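PDB 6FIG: receptor-like protein kinase ANXUR1 from Arabidopsis thaliana, which probably acts as a cell-surface receptor kinase in plant reproduction, sensing extracellular signals through an ectodomain of two tandem malectin-like modules. Local coordinates for residues A15-K20 against L46-P51; A37-Q42 against Y81-T86; Y41-L46 against T118-V123; M53-F58 against F152-E157; L75-F80 against L207-Y212. All coordinates share one frame; numbering follows the deposited sequence.

Contact 1: residues A15-K20 against L46-P51; sequences ADQDKK and LLSTVP. With CA (calcium ion), chain I.
Ser48 and Val50 pack against the turn that begins at Asp16, and no direct hydrogen bond crosses between 15-20 and 46-51. Ser48 OG lies 3.4 Å from Asp16 CA, and Val50 sets its CG2 methyl against the carbonyl of Ala15, 3.5 Å from Ala15 O. At the outer end the Gln17 side chain runs aslant over Leu47: its CG and CD rest on Leu47 CB, while Gln17 OE1 comes within 3.4 Å of Ser48 CB. Chi1 of 86° and a bend at chi2 (-57°) fold the amide back over the neighbouring loop. The polar link is a water that donates to both Asp16 OD2 (2.6 Å) and Val50 O (2.8 Å).

A second layer of bonds fixes the first. Asp18 N, whose bond makes an Asx turn, and Lys20 N reach Asp16 OD1 from opposite faces of the carboxylate plane, within and just past the type I turn Asp16-Lys19, and Trp22 NE1 binds OD2. On the other side Ser48 OG accepts from Val50 N at 3.1 Å with an angle of 163°, an ST turn. Next comes the cis peptide before Pro51, whose O binds the calcium ion at 2.5 Å.

The carboxylate is therefore supplied with donors on both oxygens, which probably favours its ionised form, and the water couples it to Val50 O, the carbonyl of the residue just before the calcium ligand Pro51.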
# COMPACT_ATOMS: atom_id res chain seq x y z
N ALA A 15 14.53 -1.30 4.78
CA ALA A 15 13.19 -1.18 5.37
C ALA A 15 13.33 -0.68 6.78
O ALA A 15 14.28 -1.04 7.47
CB ALA A 15 12.47 -2.52 5.36
N ASP A 16 12.39 0.16 7.22
CA ASP A 16 12.42 0.73 8.57
C ASP A 16 11.63 -0.11 9.61
O ASP A 16 11.14 -1.20 9.29
CB ASP A 16 12.01 2.21 8.55
CG ASP A 16 10.53 2.43 8.19
OD1 ASP A 16 9.72 1.50 8.35
OD2 ASP A 16 10.21 3.57 7.75
N GLN A 17 11.52 0.40 10.83
CA GLN A 17 10.84 -0.30 11.94
C GLN A 17 9.33 -0.45 11.74
O GLN A 17 8.70 -1.29 12.38
CB GLN A 17 11.12 0.41 13.29
CG GLN A 17 10.19 1.57 13.69
CD GLN A 17 10.10 2.73 12.68
OE1 GLN A 17 10.95 2.90 11.80
NE2 GLN A 17 9.06 3.55 12.84
N ASP A 18 8.75 0.37 10.86
CA ASP A 18 7.31 0.31 10.57
C ASP A 18 7.04 -0.36 9.23
O ASP A 18 6.01 -0.11 8.60
CB ASP A 18 6.74 1.72 10.60
CG ASP A 18 5.22 1.75 10.75
OD1 ASP A 18 4.66 0.84 11.42
OD2 ASP A 18 4.60 2.68 10.20
N LYS A 19 8.01 -1.17 8.78
CA LYS A 19 7.93 -1.99 7.57
C LYS A 19 7.80 -1.22 6.25
O LYS A 19 7.47 -1.81 5.22
CB LYS A 19 6.82 -3.05 7.71
CG LYS A 19 7.03 -4.01 8.87
CD LYS A 19 6.14 -5.24 8.74
CE LYS A 19 5.90 -5.93 10.08
NZ LYS A 19 7.16 -6.45 10.68
N LYS A 20 8.11 0.08 6.26
CA LYS A 20 8.13 0.86 5.03
C LYS A 20 9.37 0.46 4.23
O LYS A 20 10.46 0.37 4.81
CB LYS A 20 8.20 2.35 5.35
CG LYS A 20 8.19 3.27 4.13
CD LYS A 20 8.22 4.73 4.55
CE LYS A 20 6.85 5.24 4.98
NZ LYS A 20 6.01 5.71 3.85
N LEU A 46 16.36 7.44 17.83
CA LEU A 46 16.00 6.95 16.48
C LEU A 46 15.30 5.58 16.56
O LEU A 46 15.82 4.65 17.16
CB LEU A 46 17.23 6.85 15.57
CG LEU A 46 17.92 8.13 15.11
CD1 LEU A 46 19.17 7.77 14.32
CD2 LEU A 46 17.01 9.01 14.27
N LEU A 47 14.13 5.49 15.94
CA LEU A 47 13.36 4.25 15.89
C LEU A 47 13.99 3.27 14.90
O LEU A 47 13.90 2.04 15.09
CB LEU A 47 11.91 4.54 15.48
CG LEU A 47 11.14 5.58 16.31
CD1 LEU A 47 9.73 5.79 15.76
CD2 LEU A 47 11.11 5.16 17.77
N SER A 48 14.66 3.82 13.88
CA SER A 48 15.30 3.04 12.83
C SER A 48 16.59 3.72 12.37
O SER A 48 16.72 4.93 12.51
CB SER A 48 14.34 2.95 11.65
OG SER A 48 14.78 2.00 10.70
N THR A 49 17.49 2.94 11.78
CA THR A 49 18.62 3.52 11.04
C THR A 49 18.20 3.94 9.61
O THR A 49 18.99 4.56 8.91
CB THR A 49 19.83 2.57 10.94
OG1 THR A 49 19.47 1.41 10.18
CG2 THR A 49 20.35 2.14 12.32
N VAL A 50 16.97 3.59 9.20
CA VAL A 50 16.46 3.84 7.85
C VAL A 50 15.37 4.92 7.92
O VAL A 50 14.40 4.73 8.65
CB VAL A 50 15.83 2.55 7.28
CG1 VAL A 50 15.23 2.78 5.90
CG2 VAL A 50 16.84 1.40 7.25
N PRO A 51 15.48 6.06 7.21
CA PRO A 51 16.55 6.44 6.30
C PRO A 51 17.67 7.25 6.96
O PRO A 51 18.61 7.66 6.28
CB PRO A 51 15.81 7.34 5.31
CG PRO A 51 14.85 8.07 6.17
CD PRO A 51 14.38 7.05 7.18
CA CA I . 19.37 7.86 3.95
O HOH W 1 11.72 5.50 8.72

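Contact 2: residues A37-Q42 against Y81-T86; sequences ATATYQ and YPSTYT
Tyr81 OH takes part in two hydrogen bonds: it donates to Tyr41 O at 2.6 Å, the one direct hydrogen bond between 37-42 and 81-86, and takes the backbone N-H of Asp43 just beyond the first segment. The contact joins the end of strand 35-38 in the malectin-like fold to the loop leaving strand 73-80. The phenol meets the Tyr41 carbonyl from above its plane, 44° out of it, with a C=O...O angle of 126°. With CG anti to the backbone N (chi1 177°), the Tyr81 ring reaches across to the 39-41 backbone, and both Tyr41 O and Ala39 CB lie at its edge, near the ring plane.

Ala39 is lodged between two tyrosines, its CB 3.7 Å from Tyr81 CE2 and equally 3.7 Å from Tyr85 CE1. Tyr85 also carries Ala37 CB on CD1 at 3.8 Å. Its own hydroxyl donates in the carbonyl plane to Tyr81 O (2.6 Å) and is bonded by Asn154 ND2, so both rings are fixed at their phenol ends. Farther out, Thr40 CG2 approaches Thr84 O. At the far end a water donates to Thr38 O at 2.8 Å and accepts from Thr86 N at 2.8 Å.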
# COMPACT_ATOMS: atom_id res chain seq x y z
N ALA A 37 27.11 9.61 2.45
CA ALA A 37 27.74 9.72 3.75
C ALA A 37 26.95 8.95 4.78
O ALA A 37 25.73 8.87 4.70
CB ALA A 37 27.88 11.18 4.17
N THR A 38 27.65 8.39 5.76
CA THR A 38 27.01 7.73 6.88
C THR A 38 27.27 8.55 8.14
O THR A 38 28.40 9.01 8.37
CB THR A 38 27.54 6.29 7.04
OG1 THR A 38 27.48 5.63 5.77
CG2 THR A 38 26.69 5.51 8.06
N ALA A 39 26.22 8.72 8.94
CA ALA A 39 26.32 9.47 10.19
C ALA A 39 27.28 8.78 11.15
O ALA A 39 27.30 7.55 11.21
CB ALA A 39 24.97 9.61 10.84
N THR A 40 28.05 9.57 11.90
CA THR A 40 29.03 9.03 12.87
C THR A 40 28.38 8.44 14.13
O THR A 40 29.00 7.62 14.81
CB THR A 40 30.04 10.11 13.34
OG1 THR A 40 29.32 11.26 13.81
CG2 THR A 40 30.95 10.52 12.20
N TYR A 41 27.16 8.86 14.44
CA TYR A 41 26.52 8.56 15.72
C TYR A 41 25.05 8.20 15.49
O TYR A 41 24.38 8.85 14.68
CB TYR A 41 26.68 9.79 16.64
CG TYR A 41 25.91 9.74 17.93
CD1 TYR A 41 26.21 8.80 18.92
CD2 TYR A 41 24.88 10.66 18.18
CE1 TYR A 41 25.48 8.77 20.11
CE2 TYR A 41 24.17 10.64 19.36
CZ TYR A 41 24.47 9.70 20.32
OH TYR A 41 23.72 9.71 21.48
N GLN A 42 24.59 7.14 16.17
CA GLN A 42 23.20 6.72 16.17
C GLN A 42 22.55 7.20 17.47
O GLN A 42 22.77 6.61 18.53
CB GLN A 42 23.07 5.20 16.03
CG GLN A 42 21.63 4.71 16.15
CD GLN A 42 21.38 3.26 15.74
OE1 GLN A 42 22.27 2.57 15.25
NE2 GLN A 42 20.14 2.81 15.95
N TYR A 81 18.50 14.14 9.47
CA TYR A 81 19.15 13.70 10.71
C TYR A 81 20.48 14.47 10.82
O TYR A 81 21.48 14.03 10.26
CB TYR A 81 19.39 12.20 10.66
CG TYR A 81 20.13 11.66 11.86
CD1 TYR A 81 19.61 11.83 13.14
CD2 TYR A 81 21.34 10.99 11.73
CE1 TYR A 81 20.28 11.35 14.26
CE2 TYR A 81 22.02 10.50 12.84
CZ TYR A 81 21.48 10.68 14.10
OH TYR A 81 22.18 10.19 15.20
N PRO A 82 20.49 15.63 11.52
CA PRO A 82 21.75 16.36 11.63
C PRO A 82 22.79 15.57 12.43
O PRO A 82 22.50 15.08 13.51
CB PRO A 82 21.36 17.66 12.34
CG PRO A 82 20.03 17.43 12.93
CD PRO A 82 19.37 16.35 12.15
N SER A 83 23.98 15.45 11.85
CA SER A 83 25.11 14.73 12.46
C SER A 83 26.37 15.13 11.70
O SER A 83 26.31 15.94 10.78
CB SER A 83 24.90 13.22 12.37
OG SER A 83 25.91 12.51 13.07
N THR A 84 27.50 14.55 12.07
CA THR A 84 28.74 14.80 11.35
C THR A 84 28.79 13.85 10.16
O THR A 84 28.76 12.63 10.32
CB THR A 84 29.97 14.66 12.25
OG1 THR A 84 29.85 15.58 13.34
CG2 THR A 84 31.26 14.99 11.48
N TYR A 85 28.82 14.43 8.96
CA TYR A 85 28.94 13.69 7.71
C TYR A 85 30.24 14.12 7.04
O TYR A 85 30.46 15.33 6.89
CB TYR A 85 27.78 14.02 6.81
CG TYR A 85 26.44 13.58 7.35
CD1 TYR A 85 26.09 12.23 7.36
CD2 TYR A 85 25.53 14.50 7.81
CE1 TYR A 85 24.87 11.81 7.84
CE2 TYR A 85 24.28 14.10 8.29
CZ TYR A 85 23.96 12.76 8.30
OH TYR A 85 22.71 12.36 8.76
N THR A 86 31.06 13.14 6.66
CA THR A 86 32.33 13.36 5.93
C THR A 86 33.20 14.48 6.52
O THR A 86 33.79 15.28 5.80
CB THR A 86 32.06 13.57 4.42
OG1 THR A 86 31.20 14.70 4.22
CG2 THR A 86 31.34 12.34 3.86
O HOH W 2 30.57 10.47 7.42

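Contact 3: residues Y41-L46 against T118-V123; sequences YQDPSL and TQAYLV
Ala120 and Asp43, then Leu46 and Tyr121, carry the direct van der Waals contact between 41-46 and 118-123; only the second pair is apolar on both sides. It packs the loop between strands 35-38 and 54-58 of the malectin-like domain against the link from helix 110-117 to strand 122-128. The Ala120 methyl sits against the Asp43 carboxylate, with CB 3.4 Å from Asp43 CG and nearly as close to Asp43 OD2; the same methyl is 3.5 Å from Ser45 OG. Leu46 and Tyr121 run past each other in opposite senses, and Leu46 CD2 reaches Tyr121 CD1 at 3.7 Å. The Tyr121 ring is swung over its own backbone, with CG between the backbone N and the carbonyl carbon (chi1 61°), which places CD1 beside the leucine and brings CE1 toward Ser45 O.

Hydrogen bonds act within each segment and shape the surfaces that meet. Asp43 OD1 accepts twice from Ser45: the backbone N uses the anti lone pair at 161°, an Asx turn, while OG donates at 2.8 Å from above the carboxylate plane. Leu46 N closes the type I turn on Asp43 O. In the partner segment, Gln119 NE2 reaches over one face of the Tyr121 ring to bond Tyr121 O at 2.8 Å.

The bridge across is a water, which donates to Ser45 OG (2.6 Å) and accepts from Ala120 N (2.7 Å). Beyond the pair, Tyr121 also meets the ring of Tyr52.

Ser45 OG thus donates to the aspartate while accepting from the water, a relay that probably orders both partners and links the carboxylate to the backbone following helix 110-117.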
# COMPACT_ATOMS: atom_id res chain seq x y z
N TYR A 41 27.16 8.86 14.44
CA TYR A 41 26.52 8.56 15.72
C TYR A 41 25.05 8.20 15.49
O TYR A 41 24.38 8.85 14.68
CB TYR A 41 26.68 9.79 16.64
CG TYR A 41 25.91 9.74 17.93
CD1 TYR A 41 26.21 8.80 18.92
CD2 TYR A 41 24.88 10.66 18.18
CE1 TYR A 41 25.48 8.77 20.11
CE2 TYR A 41 24.17 10.64 19.36
CZ TYR A 41 24.47 9.70 20.32
OH TYR A 41 23.72 9.71 21.48
N GLN A 42 24.59 7.14 16.17
CA GLN A 42 23.20 6.72 16.17
C GLN A 42 22.55 7.20 17.47
O GLN A 42 22.77 6.61 18.53
CB GLN A 42 23.07 5.20 16.03
CG GLN A 42 21.63 4.71 16.15
CD GLN A 42 21.38 3.26 15.74
OE1 GLN A 42 22.27 2.57 15.25
NE2 GLN A 42 20.14 2.81 15.95
N ASP A 43 21.77 8.27 17.38
CA ASP A 43 21.04 8.79 18.53
C ASP A 43 20.06 7.73 19.08
O ASP A 43 19.34 7.11 18.30
CB ASP A 43 20.28 10.06 18.14
CG ASP A 43 19.87 10.90 19.33
OD1 ASP A 43 18.91 10.52 20.03
OD2 ASP A 43 20.51 11.94 19.55
N PRO A 44 20.05 7.49 20.41
CA PRO A 44 19.12 6.47 20.95
C PRO A 44 17.63 6.72 20.76
O PRO A 44 16.84 5.79 20.90
CB PRO A 44 19.47 6.42 22.46
CG PRO A 44 20.45 7.50 22.71
CD PRO A 44 21.05 7.92 21.41
N SER A 45 17.23 7.96 20.46
CA SER A 45 15.85 8.27 20.11
C SER A 45 15.42 7.81 18.71
O SER A 45 14.22 7.82 18.42
CB SER A 45 15.61 9.78 20.24
OG SER A 45 16.24 10.48 19.19
N LEU A 46 16.36 7.44 17.83
CA LEU A 46 16.00 6.95 16.48
C LEU A 46 15.30 5.58 16.56
O LEU A 46 15.82 4.65 17.16
CB LEU A 46 17.23 6.85 15.57
CG LEU A 46 17.92 8.13 15.11
CD1 LEU A 46 19.17 7.77 14.32
CD2 LEU A 46 17.01 9.01 14.27
N THR A 118 14.13 19.65 20.80
CA THR A 118 14.64 18.50 21.56
C THR A 118 14.29 17.18 20.86
O THR A 118 13.79 16.23 21.45
CB THR A 118 14.14 18.50 23.03
OG1 THR A 118 14.22 19.83 23.55
CG2 THR A 118 14.98 17.58 23.91
N GLN A 119 14.58 17.15 19.56
CA GLN A 119 14.34 15.99 18.72
C GLN A 119 15.59 15.81 17.88
O GLN A 119 16.13 16.80 17.41
CB GLN A 119 13.13 16.25 17.84
CG GLN A 119 12.53 15.02 17.19
CD GLN A 119 11.15 15.29 16.64
OE1 GLN A 119 10.20 15.46 17.41
NE2 GLN A 119 11.02 15.35 15.31
N ALA A 120 16.06 14.58 17.71
CA ALA A 120 17.30 14.31 16.97
C ALA A 120 17.12 14.22 15.45
O ALA A 120 18.12 14.19 14.72
CB ALA A 120 17.97 13.05 17.49
N TYR A 121 15.88 14.17 14.98
CA TYR A 121 15.56 14.06 13.55
C TYR A 121 14.31 14.88 13.22
O TYR A 121 13.54 15.24 14.12
CB TYR A 121 15.34 12.58 13.18
CG TYR A 121 14.21 11.94 13.94
CD1 TYR A 121 14.41 11.43 15.22
CD2 TYR A 121 12.93 11.89 13.40
CE1 TYR A 121 13.36 10.86 15.93
CE2 TYR A 121 11.87 11.33 14.11
CZ TYR A 121 12.10 10.82 15.37
OH TYR A 121 11.07 10.25 16.08
N LEU A 122 14.11 15.19 11.94
CA LEU A 122 12.97 15.98 11.46
C LEU A 122 12.38 15.31 10.24
O LEU A 122 13.11 14.77 9.41
CB LEU A 122 13.40 17.39 11.02
CG LEU A 122 14.17 18.25 11.99
CD1 LEU A 122 14.72 19.48 11.29
CD2 LEU A 122 13.33 18.65 13.19
N VAL A 123 11.05 15.38 10.11
CA VAL A 123 10.37 15.03 8.88
C VAL A 123 9.51 16.24 8.50
O VAL A 123 8.58 16.62 9.23
CB VAL A 123 9.48 13.78 9.00
CG1 VAL A 123 8.92 13.40 7.64
CG2 VAL A 123 10.23 12.62 9.65
O HOH W 3 14.79 12.59 19.10

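Contact 4: residues M53-F58 against F152-E157; sequences MTARIF and FINGIE. With CA (calcium ion), chain I.
Asn154 and Thr54 are brought together by their first torsions: chi1 of -59° on Asn154 swings its amide back over the neighbouring strand, and chi1 of 46° on Thr54 turns OG1 to the same calcium ion that its own carbonyl binds. The metal takes Thr54 O, Thr54 OG1 and Asn154 O, each at 2.4 Å; Pro51 O, Cys8 O and Ser7 OG complete its protein ligands. Asn154 ND2 also donates to Thr54 O at 2.9 Å from well above the carbonyl plane, 62° out of it, while Asn154 OD1 accepts from Tyr81 N. The amide is therefore held at both ends.

Next to the site the strands 54-58 and 151-161 pair antiparallel. Arg56 and Ile153 form a hydrogen-bonded pair, Arg56 N to Ile153 O 3.0 Å and Ile153 N to Arg56 O 3.1 Å. Ile57 faces Phe152 as a non-hydrogen-bonded pair, with Ile57 CD1 on Phe152 CB at 3.7 Å. On the face that bears Arg56 and Ile153, Phe58 lies alongside Ile153 and puts CE2 against its CG2. Arg56 turns its guanidinium away to a salt bridge with Asp25. A classic bulge at Asn154 and Gly155, opposite Tyr79, interrupts the second strand beside the metal.

Thr54 O serves the cation and an amide N-H at once; the calcium probably polarises this carbonyl, and the site ties two strands distant in sequence.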
# COMPACT_ATOMS: atom_id res chain seq x y z
N MET A 53 20.41 7.21 9.04
CA MET A 53 21.86 7.07 9.23
C MET A 53 22.67 7.27 7.96
O MET A 53 23.89 7.28 8.02
CB MET A 53 22.21 5.72 9.87
CG MET A 53 21.78 5.64 11.33
SD MET A 53 22.66 6.81 12.40
CE MET A 53 24.26 6.05 12.53
N THR A 54 22.01 7.45 6.82
CA THR A 54 22.69 7.66 5.56
C THR A 54 22.18 8.95 4.96
O THR A 54 21.00 9.25 5.06
CB THR A 54 22.40 6.51 4.61
OG1 THR A 54 20.99 6.22 4.62
CG2 THR A 54 23.19 5.29 5.03
N ALA A 55 23.07 9.70 4.32
CA ALA A 55 22.70 10.96 3.70
C ALA A 55 23.40 11.11 2.38
O ALA A 55 24.37 10.43 2.09
CB ALA A 55 23.05 12.12 4.63
N ARG A 56 22.86 12.01 1.58
CA ARG A 56 23.58 12.56 0.45
C ARG A 56 23.95 13.99 0.84
O ARG A 56 23.12 14.70 1.40
CB ARG A 56 22.70 12.54 -0.79
CG ARG A 56 23.46 12.94 -2.04
CD ARG A 56 22.69 12.65 -3.30
NE ARG A 56 22.55 11.21 -3.53
CZ ARG A 56 23.49 10.40 -4.01
NH1 ARG A 56 24.71 10.83 -4.32
NH2 ARG A 56 23.18 9.11 -4.17
N ILE A 57 25.17 14.40 0.51
CA ILE A 57 25.69 15.71 0.88
C ILE A 57 25.94 16.51 -0.41
O ILE A 57 26.57 16.00 -1.33
CB ILE A 57 27.03 15.59 1.64
CG1 ILE A 57 26.95 14.55 2.79
CG2 ILE A 57 27.47 16.94 2.20
CD1 ILE A 57 25.95 14.87 3.87
N PHE A 58 25.42 17.74 -0.45
CA PHE A 58 25.56 18.64 -1.60
C PHE A 58 26.37 19.86 -1.19
O PHE A 58 25.98 20.59 -0.28
CB PHE A 58 24.18 19.12 -2.10
CG PHE A 58 23.22 18.01 -2.41
CD1 PHE A 58 23.49 17.13 -3.44
CD2 PHE A 58 22.04 17.87 -1.68
CE1 PHE A 58 22.60 16.12 -3.76
CE2 PHE A 58 21.15 16.84 -1.99
CZ PHE A 58 21.44 15.97 -3.02
N PHE A 152 22.11 18.81 2.85
CA PHE A 152 22.08 17.36 3.02
C PHE A 152 20.65 16.91 3.05
O PHE A 152 19.72 17.70 3.28
CB PHE A 152 22.85 16.90 4.28
CG PHE A 152 22.15 17.18 5.57
CD1 PHE A 152 22.11 18.47 6.09
CD2 PHE A 152 21.50 16.17 6.26
CE1 PHE A 152 21.44 18.74 7.28
CE2 PHE A 152 20.83 16.43 7.45
CZ PHE A 152 20.80 17.71 7.96
N ILE A 153 20.47 15.62 2.81
CA ILE A 153 19.14 15.00 2.83
C ILE A 153 19.33 13.53 3.20
O ILE A 153 20.26 12.88 2.71
CB ILE A 153 18.43 15.17 1.46
CG1 ILE A 153 17.01 14.58 1.45
CG2 ILE A 153 19.27 14.60 0.31
CD1 ILE A 153 16.00 15.32 2.31
N ASN A 154 18.47 13.01 4.06
CA ASN A 154 18.53 11.59 4.44
C ASN A 154 17.49 10.73 3.75
O ASN A 154 17.74 9.56 3.43
CB ASN A 154 18.40 11.44 5.94
CG ASN A 154 19.50 12.17 6.68
OD1 ASN A 154 19.35 13.34 6.99
ND2 ASN A 154 20.61 11.48 6.93
N GLY A 155 16.33 11.32 3.48
CA GLY A 155 15.24 10.60 2.84
C GLY A 155 14.28 11.51 2.13
O GLY A 155 14.06 12.65 2.55
N ILE A 156 13.71 11.00 1.05
CA ILE A 156 12.68 11.71 0.29
C ILE A 156 11.52 10.76 0.01
O ILE A 156 11.76 9.67 -0.49
CB ILE A 156 13.23 12.27 -1.04
CG1 ILE A 156 14.37 13.26 -0.79
CG2 ILE A 156 12.12 12.95 -1.84
CD1 ILE A 156 15.09 13.72 -2.03
N GLU A 157 10.28 11.16 0.33
CA GLU A 157 9.10 10.45 -0.17
C GLU A 157 8.24 11.34 -1.03
O GLU A 157 8.07 12.52 -0.72
CB GLU A 157 8.21 9.88 0.94
CG GLU A 157 8.83 8.88 1.86
CD GLU A 157 7.75 8.27 2.73
OE1 GLU A 157 7.52 8.80 3.82
OE2 GLU A 157 7.12 7.29 2.27
CA CA I . 19.37 7.86 3.95

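Contact 5: residues L75-F80 against L207-Y212; sequences LLRLYF and LTRTWY
This is a buried polar contact in which an arginine from strand 73-80 reaches into the loop between strands 185-192 and 212-213. Arg77 extends its chain from CG to NE and presents the guanidinium to the backbone and hydroxyl of 207-212. NH1 donates to Thr208 OG1 at 3.0 Å with an angle of 164°, the oxygen lying exactly in the guanidinium plane. NH2 donates to Leu207 O at 2.8 Å, in the plane of that carbonyl but 21° from the plane of the guanidinium. Arg209 CG touches the same guanidinium at its edge, 3.7 Å from Arg77 NH2. Beside this, Leu75 CD1 packs loosely over Leu207, 4.4 Å from Leu207 CB.

Two carboxylates balance the arginine, Glu125 at NE and Glu157 at NH1. Thr208 OG1 is also hydrogen-bonded to Lys20 NZ. Arg209, by contrast, carries its charge away from Arg77 to Asp203. Its guanidinium lies between Leu207 CD1 on one face (3.7 Å above the plane) and Trp211 CZ2 on the other (3.8 Å), so the Arg209 guanidinium is sandwiched within its own segment. Leu207 and Thr208 additionally pack on Lys69 and Gln2 of the second subunit.

The arrangement is a buried arginine network joining strand 73-80 to the loop before strand 212-213, consistent with a junction between the tandem malectin-like modules.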
# COMPACT_ATOMS: atom_id res chain seq x y z
N LEU A 75 1.92 14.26 -1.64
CA LEU A 75 2.68 14.46 -0.43
C LEU A 75 4.16 14.36 -0.74
O LEU A 75 4.59 13.46 -1.49
CB LEU A 75 2.37 13.41 0.63
CG LEU A 75 1.10 13.50 1.39
CD1 LEU A 75 0.94 12.33 2.35
CD2 LEU A 75 0.95 14.82 2.15
N LEU A 76 4.93 15.29 -0.21
CA LEU A 76 6.38 15.27 -0.29
C LEU A 76 6.89 15.30 1.12
O LEU A 76 6.52 16.21 1.89
CB LEU A 76 6.91 16.47 -1.07
CG LEU A 76 8.42 16.72 -1.00
CD1 LEU A 76 9.19 15.62 -1.71
CD2 LEU A 76 8.77 18.06 -1.64
N ARG A 77 7.72 14.34 1.49
CA ARG A 77 8.38 14.35 2.77
C ARG A 77 9.89 14.41 2.61
O ARG A 77 10.45 13.72 1.76
CB ARG A 77 8.08 13.10 3.57
CG ARG A 77 6.62 12.99 3.96
CD ARG A 77 6.34 11.72 4.71
NE ARG A 77 4.90 11.64 4.96
CZ ARG A 77 4.17 10.53 4.88
NH1 ARG A 77 4.69 9.36 4.54
NH2 ARG A 77 2.87 10.60 5.10
N LEU A 78 10.51 15.21 3.46
CA LEU A 78 11.95 15.37 3.51
C LEU A 78 12.41 14.98 4.91
O LEU A 78 11.92 15.54 5.91
CB LEU A 78 12.34 16.81 3.21
CG LEU A 78 11.82 17.36 1.88
CD1 LEU A 78 12.20 18.80 1.73
CD2 LEU A 78 12.33 16.56 0.69
N TYR A 79 13.33 14.02 4.99
CA TYR A 79 13.84 13.48 6.26
C TYR A 79 15.25 14.00 6.50
O TYR A 79 16.11 13.87 5.61
CB TYR A 79 13.89 11.95 6.21
CG TYR A 79 12.54 11.25 6.15
CD1 TYR A 79 11.72 11.33 5.03
CD2 TYR A 79 12.08 10.49 7.23
CE1 TYR A 79 10.48 10.70 4.99
CE2 TYR A 79 10.85 9.84 7.20
CZ TYR A 79 10.06 9.94 6.08
OH TYR A 79 8.84 9.28 6.08
N PHE A 80 15.48 14.53 7.69
CA PHE A 80 16.77 15.08 8.06
C PHE A 80 17.24 14.54 9.41
O PHE A 80 16.47 14.51 10.37
CB PHE A 80 16.68 16.59 8.16
CG PHE A 80 16.26 17.26 6.89
CD1 PHE A 80 17.14 17.39 5.83
CD2 PHE A 80 14.96 17.77 6.75
CE1 PHE A 80 16.74 18.03 4.67
CE2 PHE A 80 14.56 18.40 5.58
CZ PHE A 80 15.46 18.54 4.54
N LEU A 207 -1.54 6.48 2.89
CA LEU A 207 -0.76 7.71 2.88
C LEU A 207 0.38 7.73 3.90
O LEU A 207 1.15 8.67 3.94
CB LEU A 207 -1.68 8.93 3.08
CG LEU A 207 -2.71 9.17 1.98
CD1 LEU A 207 -3.61 10.35 2.36
CD2 LEU A 207 -2.02 9.42 0.64
N THR A 208 0.45 6.69 4.74
CA THR A 208 1.48 6.55 5.76
C THR A 208 1.79 7.77 6.63
O THR A 208 2.93 7.97 7.06
CB THR A 208 2.79 5.88 5.23
OG1 THR A 208 3.43 6.70 4.24
CG2 THR A 208 2.50 4.51 4.68
N ARG A 209 0.75 8.56 6.91
CA ARG A 209 0.83 9.65 7.87
C ARG A 209 0.87 9.10 9.29
O ARG A 209 0.17 8.14 9.62
CB ARG A 209 -0.39 10.56 7.77
CG ARG A 209 -0.56 11.26 6.44
CD ARG A 209 -1.97 11.80 6.25
NE ARG A 209 -2.94 10.73 6.24
CZ ARG A 209 -4.24 10.85 6.00
NH1 ARG A 209 -4.79 12.03 5.73
NH2 ARG A 209 -5.01 9.78 6.06
N THR A 210 1.70 9.70 10.12
CA THR A 210 1.74 9.36 11.53
C THR A 210 0.81 10.32 12.27
O THR A 210 0.87 11.52 12.06
CB THR A 210 3.17 9.48 12.07
OG1 THR A 210 4.00 8.60 11.31
CG2 THR A 210 3.23 9.06 13.52
N TRP A 211 -0.03 9.79 13.15
CA TRP A 211 -0.93 10.62 13.97
C TRP A 211 -0.44 10.52 15.42
O TRP A 211 -0.42 9.44 16.00
CB TRP A 211 -2.37 10.17 13.84
CG TRP A 211 -2.91 10.14 12.45
CD1 TRP A 211 -2.60 9.23 11.45
CD2 TRP A 211 -3.82 11.09 11.87
NE1 TRP A 211 -3.30 9.55 10.31
CE2 TRP A 211 -4.04 10.68 10.53
CE3 TRP A 211 -4.50 12.22 12.36
CZ2 TRP A 211 -4.88 11.38 9.68
CZ3 TRP A 211 -5.34 12.89 11.52
CH2 TRP A 211 -5.53 12.48 10.20
N TYR A 212 -0.03 11.63 16.01
CA TYR A 212 0.63 11.60 17.32
C TYR A 212 -0.34 11.92 18.45
O TYR A 212 -1.27 12.73 18.28
CB TYR A 212 1.75 12.63 17.34
CG TYR A 212 2.86 12.34 16.36
CD1 TYR A 212 3.92 11.54 16.71
CD2 TYR A 212 2.82 12.87 15.06
CE1 TYR A 212 4.95 11.28 15.80
CE2 TYR A 212 3.84 12.62 14.15
CZ TYR A 212 4.89 11.83 14.53
OH TYR A 212 5.88 11.58 13.61

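How the contacts relate
Contacts 1 and 4 share the calcium ion, their centres about 14 Å apart, and are also joined by a salt bridge from Lys20 NZ to Glu157 OE2 of 2.5 Å. Contact 2 lies about 10 Å from contact 4, centre to centre, and meets it through the pairing of strands 35-38 and 54-58, where Ala37 O and Ala55 N are 2.8 Å apart. Contact 3 continues the loop of contact 2, with centres about 11 Å apart, and extends to contact 1, with which it has Leu46 in common. Contact 5, its centre about 15 Å from that of contact 4, is reached through neighbouring strands 73-80 and 151-161, and its Arg77 side chain stands about 12 Å from the calcium.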